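Local coordinates for protein ADP-ribosyltransferase (Staphylococcus aureus, PDB 1OJQ) that transfers ADP-ribose from NAD+ to a target protein, probably a Rho-type GTPase as other C3 exoenzymes do, at residues Thr13-Ser18 with Thr77-Tyr82; Arg129-Asn134 with Tyr189-Val194. All coordinates share one frame; numbering follows the deposited sequence. Where two conformers were deposited one is given.

Contact 1: residues Thr13-Ser18 with Thr77-Tyr82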
loop_
_atom_site.group_PDB
_atom_site.type_symbol
_atom_site.label_atom_id
_atom_site.label_comp_id
_atom_site.label_asym_id
_atom_site.label_seq_id
_atom_site.Cartn_x
_atom_site.Cartn_y
_atom_site.Cartn_z
ATOM N N THR A 13 7.215 9.632 12.080
ATOM C CA THR A 13 8.419 10.206 11.486
ATOM C C THR A 13 9.671 9.686 12.167
ATOM O O THR A 13 10.676 9.346 11.532
ATOM C CB THR A 13 8.396 11.750 11.563
ATOM O OG1 THR A 13 7.461 12.254 10.592
ATOM C CG2 THR A 13 9.759 12.328 11.216
ATOM N N LYS A 14 9.649 9.611 13.497
ATOM C CA LYS A 14 10.832 9.133 14.226
ATOM C C LYS A 14 11.181 7.714 13.816
ATOM O O LYS A 14 12.314 7.319 13.513
ATOM C CB LYS A 14 10.525 9.238 15.729
ATOM C CG LYS A 14 11.687 8.830 16.624
ATOM C CD LYS A 14 11.286 9.035 18.082
ATOM C CE LYS A 14 12.197 8.232 19.004
ATOM N NZ LYS A 14 11.483 7.988 20.298
ATOM N N TRP A 15 10.144 6.867 13.801
ATOM C CA TRP A 15 10.317 5.458 13.427
ATOM C C TRP A 15 10.766 5.362 11.977
ATOM O O TRP A 15 11.751 4.692 11.678
ATOM C CB TRP A 15 9.033 4.662 13.638
ATOM C CG TRP A 15 9.097 3.177 13.446
ATOM C CD1 TRP A 15 9.427 2.240 14.384
ATOM C CD2 TRP A 15 8.822 2.439 12.247
ATOM N NE1 TRP A 15 9.381 0.969 13.856
ATOM C CE2 TRP A 15 9.008 1.074 12.536
ATOM C CE3 TRP A 15 8.438 2.814 10.956
ATOM C CZ2 TRP A 15 8.818 0.082 11.578
ATOM C CZ3 TRP A 15 8.246 1.850 9.992
ATOM C CH2 TRP A 15 8.441 0.504 10.329
ATOM N N GLY A 16 10.036 6.044 11.091
ATOM C CA GLY A 16 10.421 6.028 9.692
ATOM C C GLY A 16 11.839 6.496 9.430
ATOM O O GLY A 16 12.515 5.855 8.604
ATOM N N ASN A 17 12.297 7.571 10.055
ATOM C CA ASN A 17 13.661 8.064 9.849
ATOM C C ASN A 17 14.704 7.009 10.205
ATOM O O ASN A 17 15.837 7.041 9.703
ATOM C CB ASN A 17 13.880 9.315 10.703
ATOM C CG ASN A 17 13.274 10.561 10.094
ATOM O OD1 ASN A 17 13.077 11.584 10.753
ATOM N ND2 ASN A 17 12.970 10.481 8.804
ATOM N N SER A 18 14.329 6.078 11.086
ATOM C CA SER A 18 15.301 5.029 11.447
ATOM C C SER A 18 15.488 4.097 10.259
ATOM O O SER A 18 16.584 3.575 10.048
ATOM C CB SER A 18 14.904 4.273 12.718
ATOM O OG SER A 18 13.861 3.332 12.468
ATOM N N THR A 77 11.981 -3.486 7.715
ATOM C CA THR A 77 11.297 -2.973 8.897
ATOM C C THR A 77 11.964 -3.428 10.194
ATOM O O THR A 77 12.214 -4.620 10.365
ATOM C CB THR A 77 9.821 -3.441 8.914
ATOM O OG1 THR A 77 9.813 -4.873 8.813
ATOM C CG2 THR A 77 9.060 -2.895 7.710
ATOM N N PRO A 78 12.263 -2.506 11.094
ATOM C CA PRO A 78 12.882 -2.905 12.370
ATOM C C PRO A 78 11.882 -3.477 13.360
ATOM O O PRO A 78 12.272 -4.029 14.392
ATOM C CB PRO A 78 13.425 -1.562 12.882
ATOM C CG PRO A 78 12.390 -0.577 12.409
ATOM C CD PRO A 78 12.077 -1.045 11.007
ATOM N N ASP A 79 10.588 -3.357 13.093
ATOM C CA ASP A 79 9.517 -3.965 13.881
ATOM C C ASP A 79 8.421 -4.472 12.934
ATOM O O ASP A 79 8.301 -3.938 11.837
ATOM C CB ASP A 79 8.841 -3.005 14.851
ATOM C CG ASP A 79 9.799 -2.288 15.787
ATOM O OD1 ASP A 79 10.198 -1.135 15.528
ATOM O OD2 ASP A 79 10.165 -2.916 16.802
ATOM N N SER A 80 7.634 -5.437 13.393
ATOM C CA SER A 80 6.371 -5.709 12.698
ATOM C C SER A 80 5.564 -4.418 12.750
ATOM O O SER A 80 5.589 -3.730 13.782
ATOM C CB SER A 80 5.673 -6.877 13.374
ATOM O OG SER A 80 4.308 -6.971 13.021
ATOM N N VAL A 81 4.865 -4.027 11.686
ATOM C CA VAL A 81 4.163 -2.738 11.741
ATOM C C VAL A 81 2.941 -2.742 10.830
ATOM O O VAL A 81 2.998 -3.449 9.814
ATOM C CB VAL A 81 5.108 -1.586 11.308
ATOM C CG1 VAL A 81 5.684 -1.843 9.917
ATOM C CG2 VAL A 81 4.419 -0.228 11.338
ATOM N N TYR A 82 1.885 -1.994 11.165
ATOM C CA TYR A 82 0.801 -1.822 10.198
ATOM C C TYR A 82 1.037 -0.609 9.298
ATOM O O TYR A 82 1.430 0.453 9.769
ATOM C CB TYR A 82 -0.562 -1.597 10.869
ATOM C CG TYR A 82 -1.205 -2.895 11.326
ATOM C CD1 TYR A 82 -1.157 -3.277 12.655
ATOM C CD2 TYR A 82 -1.844 -3.712 10.397
ATOM C CE1 TYR A 82 -1.746 -4.466 13.053
ATOM C CE2 TYR A 82 -2.436 -4.903 10.782
ATOM C CZ TYR A 82 -2.374 -5.255 12.115
ATOM O OH TYR A 82 -2.960 -6.436 12.508
#

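Contact 2: residues Arg129-Asn134 with Tyr189-Val194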
loop_
_atom_site.group_PDB
_atom_site.type_symbol
_atom_site.label_atom_id
_atom_site.label_comp_id
_atom_site.label_asym_id
_atom_site.label_seq_id
_atom_site.Cartn_x
_atom_site.Cartn_y
_atom_site.Cartn_z
ATOM N N ARG A 129 -7.954 -15.040 1.260
ATOM C CA ARG A 129 -7.425 -14.989 -0.094
ATOM C C ARG A 129 -6.159 -14.133 -0.138
ATOM O O ARG A 129 -6.051 -13.119 0.553
ATOM C CB ARG A 129 -8.405 -14.413 -1.118
ATOM C CG ARG A 129 -9.757 -15.103 -1.095
ATOM C CD ARG A 129 -10.619 -14.828 -2.327
ATOM N NE ARG A 129 -11.460 -16.024 -2.523
ATOM C CZ ARG A 129 -11.461 -16.720 -3.652
ATOM N NH1 ARG A 129 -10.686 -16.318 -4.643
ATOM N NH2 ARG A 129 -12.224 -17.788 -3.787
ATOM N N ILE A 130 -5.224 -14.553 -0.986
ATOM C CA ILE A 130 -4.010 -13.763 -1.207
ATOM C C ILE A 130 -4.174 -12.942 -2.490
ATOM O O ILE A 130 -4.504 -13.485 -3.533
ATOM C CB ILE A 130 -2.782 -14.680 -1.340
ATOM C CG1 ILE A 130 -2.510 -15.527 -0.090
ATOM C CG2 ILE A 130 -1.535 -13.890 -1.749
ATOM C CD1 ILE A 130 -1.674 -16.756 -0.389
ATOM N N TYR A 131 -3.928 -11.640 -2.398
ATOM C CA TYR A 131 -3.919 -10.720 -3.519
ATOM C C TYR A 131 -2.481 -10.252 -3.743
ATOM O O TYR A 131 -1.750 -10.058 -2.765
ATOM C CB TYR A 131 -4.844 -9.518 -3.270
ATOM C CG TYR A 131 -6.290 -10.009 -3.148
ATOM C CD1 TYR A 131 -6.811 -10.317 -1.896
ATOM C CD2 TYR A 131 -7.075 -10.164 -4.281
ATOM C CE1 TYR A 131 -8.112 -10.766 -1.791
ATOM C CE2 TYR A 131 -8.388 -10.618 -4.168
ATOM C CZ TYR A 131 -8.891 -10.912 -2.923
ATOM O OH TYR A 131 -10.183 -11.367 -2.786
ATOM N N ARG A 132 -2.111 -10.110 -5.014
ATOM C CA ARG A 132 -0.748 -9.702 -5.340
ATOM C C ARG A 132 -0.743 -8.438 -6.180
ATOM O O ARG A 132 -1.595 -8.288 -7.072
ATOM C CB ARG A 132 -0.038 -10.819 -6.112
ATOM C CG ARG A 132 1.421 -10.568 -6.463
ATOM C CD ARG A 132 1.850 -11.554 -7.551
ATOM N NE ARG A 132 3.242 -11.341 -7.928
ATOM C CZ ARG A 132 4.266 -11.978 -7.373
ATOM N NH1 ARG A 132 4.057 -12.870 -6.412
ATOM N NH2 ARG A 132 5.503 -11.718 -7.782
ATOM N N GLU A 133 0.191 -7.530 -5.915
ATOM C CA GLU A 133 0.319 -6.339 -6.754
ATOM C C GLU A 133 1.586 -6.501 -7.580
ATOM O O GLU A 133 2.646 -6.660 -6.965
ATOM C CB GLU A 133 0.376 -5.088 -5.884
ATOM C CG GLU A 133 0.846 -3.812 -6.553
ATOM C CD GLU A 133 -0.057 -3.467 -7.722
ATOM O OE1 GLU A 133 -1.282 -3.309 -7.479
ATOM O OE2 GLU A 133 0.426 -3.372 -8.865
ATOM N N ASN A 134 1.518 -6.493 -8.909
ATOM C CA ASN A 134 2.760 -6.675 -9.648
ATOM C C ASN A 134 3.569 -5.396 -9.771
ATOM O O ASN A 134 4.782 -5.461 -10.039
ATOM C CB ASN A 134 2.447 -7.251 -11.036
ATOM C CG ASN A 134 2.160 -8.738 -10.842
ATOM O OD1 ASN A 134 2.900 -9.391 -10.111
ATOM N ND2 ASN A 134 1.096 -9.214 -11.462
ATOM N N TYR A 189 -0.577 -10.065 -0.070
ATOM C CA TYR A 189 -1.192 -9.976 1.257
ATOM C C TYR A 189 -2.371 -10.946 1.312
ATOM O O TYR A 189 -3.051 -11.107 0.293
ATOM C CB TYR A 189 -1.638 -8.561 1.597
ATOM C CG TYR A 189 -2.517 -7.873 0.581
ATOM C CD1 TYR A 189 -3.905 -7.895 0.709
ATOM C CD2 TYR A 189 -1.946 -7.207 -0.498
ATOM C CE1 TYR A 189 -4.705 -7.257 -0.228
ATOM C CE2 TYR A 189 -2.746 -6.571 -1.436
ATOM C CZ TYR A 189 -4.120 -6.609 -1.283
ATOM O OH TYR A 189 -4.925 -5.981 -2.215
ATOM N N ALA A 190 -2.513 -11.557 2.481
ATOM C CA ALA A 190 -3.565 -12.509 2.790
ATOM C C ALA A 190 -4.608 -11.823 3.678
ATOM O O ALA A 190 -4.292 -11.406 4.782
ATOM C CB ALA A 190 -3.045 -13.758 3.473
ATOM N N VAL A 191 -5.822 -11.710 3.150
ATOM C CA VAL A 191 -6.851 -10.946 3.847
ATOM C C VAL A 191 -7.381 -11.720 5.048
ATOM O O VAL A 191 -7.774 -12.874 4.912
ATOM C CB VAL A 191 -8.002 -10.597 2.883
ATOM C CG1 VAL A 191 -9.145 -9.981 3.680
ATOM C CG2 VAL A 191 -7.494 -9.655 1.802
ATOM N N GLY A 192 -7.403 -11.104 6.221
ATOM C CA GLY A 192 -7.947 -11.653 7.448
ATOM C C GLY A 192 -9.438 -11.364 7.580
ATOM O O GLY A 192 -10.228 -12.234 7.966
ATOM N N SER A 193 -9.847 -10.127 7.270
ATOM C CA SER A 193 -11.246 -9.765 7.447
ATOM C C SER A 193 -11.568 -8.490 6.675
ATOM O O SER A 193 -10.666 -7.732 6.341
ATOM C CB SER A 193 -11.556 -9.497 8.925
ATOM O OG SER A 193 -10.862 -8.350 9.430
ATOM N N VAL A 194 -12.860 -8.307 6.454
ATOM C CA VAL A 194 -13.417 -7.074 5.914
ATOM C C VAL A 194 -14.515 -6.594 6.849
ATOM O O VAL A 194 -15.530 -7.288 6.989
ATOM C CB VAL A 194 -13.995 -7.239 4.496
ATOM C CG1 VAL A 194 -14.446 -5.860 4.005
ATOM C CG2 VAL A 194 -12.991 -7.871 3.564
#

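Contact 1: residues Thr13-Ser18 with Thr77-Tyr82
Trp15 swings its indole away from its own amide (chi1 -173°, CG opposite the backbone N) and so reaches from helix 9-23 toward the turn that leads into strand 81-87; Asp79, whose CG lies beside its own backbone N (chi1 -54°), brings a carboxylate to the rim of that indole. The only hydrogen bond between 13-18 and 77-82 joins them: Trp15 NE1 donates to Asp79 OD1 at 2.8 Å, nearly straight at 165°. OD1 accepts through its anti lone pair and sits almost in the indole plane. An indole suits this place because it pairs one N-H with a broad apolar surface. Its six-membered ring is used apolarly: CZ2 lies 3.5 Å from Pro78 CD, the proline ring meeting the indole obliquely, and CH2 is 3.6 Å from Val81 CG1. Val81 CG2 stands over one face, near the rim. Beta-branched Val81 thus offers two methyl groups to one ring. Back on the helix, Ser18 OG donates to Trp15 O (2.6 Å), which also accepts from Ser18 N. Phe6 and Leu141 add to the apolar surroundings of Trp15. The contact joins the N-terminal helix to an outermost strand of the mixed sheet in the ADP-ribosyltransferase exoenzyme fold.

Contact 2: residues Arg129-Asn134 with Tyr189-Val194
Tyr131 meets Tyr189 and Val191 across an antiparallel strand pair, and its side chain can be followed outward. CB lies over one face of the Tyr189 ring, 4.0 Å from its centroid, in a CH-pi contact, and comes closest to Tyr189 CZ, at 3.6 Å. Beyond it, CD1 is near both Tyr189 CE1 and Val191 CG2, and CE1 is 3.8 Å from that same methyl, which sits at the edge of the Tyr131 ring. Toward its tip the side chain leaves strand 187-196 and has Met126 and Ile95 among its neighbours. The two tyrosine rings stay oblique, their planes 34° apart. Tyr189 takes chi1 of 52°, with CG between its backbone N and carbonyl carbon, and this turns its face beneath Tyr131 CB. Tyrosine suits this buried site because its ring face takes Tyr131 CB while its hydroxyl is hydrogen-bonded to Tyr91 OH.

The backbones fix this register. Tyr131 and Tyr189 form a hydrogen-bonded pair, with Tyr131 N to Tyr189 O and Tyr189 N to Tyr131 O both 2.9 Å, and Val191 N reaches Arg129 O at 3.0 Å. Ile130 and Ala190 are the adjoining non-hydrogen-bonded pair on the other face, where small Ala190 CB meets Ile130 CG1 at 4.0 Å.

Farther along the chain, Glu133 and Arg48, both NAD-binding residues, form a salt bridge in this ligand-free chain. Strand 130-133 is outermost in the mixed sheet, with 187-196 between it and 203-209. Helix 116-126 touches Tyr131 through Met126, while Tyr189 packs on Ala207 of strand 203-209 and on Leu154 and Leu156 of strand 152-158.

Both contacts reach the five-stranded mixed sheet, but at opposite ends of its strand order: contact 1 at the outermost strand 81-87, while contact 2 joins the outermost strand 130-133 to the inner strand 187-196. Their centres are 22 Å apart and they do not touch. Each is partly buried, but contact 2 lies nearer the centre of the chain, about 11 Å against 15 Å, centre to centre. In contact 1 a helix leans on a loop and an edge strand, so side chains supply all the chemistry: one polar bond beside apolar packing. In contact 2 two neighbouring strands are joined chiefly by backbone hydrogen bonds, to which aromatic and aliphatic packing is added. Contact 2 also contains NAD-binding Glu133.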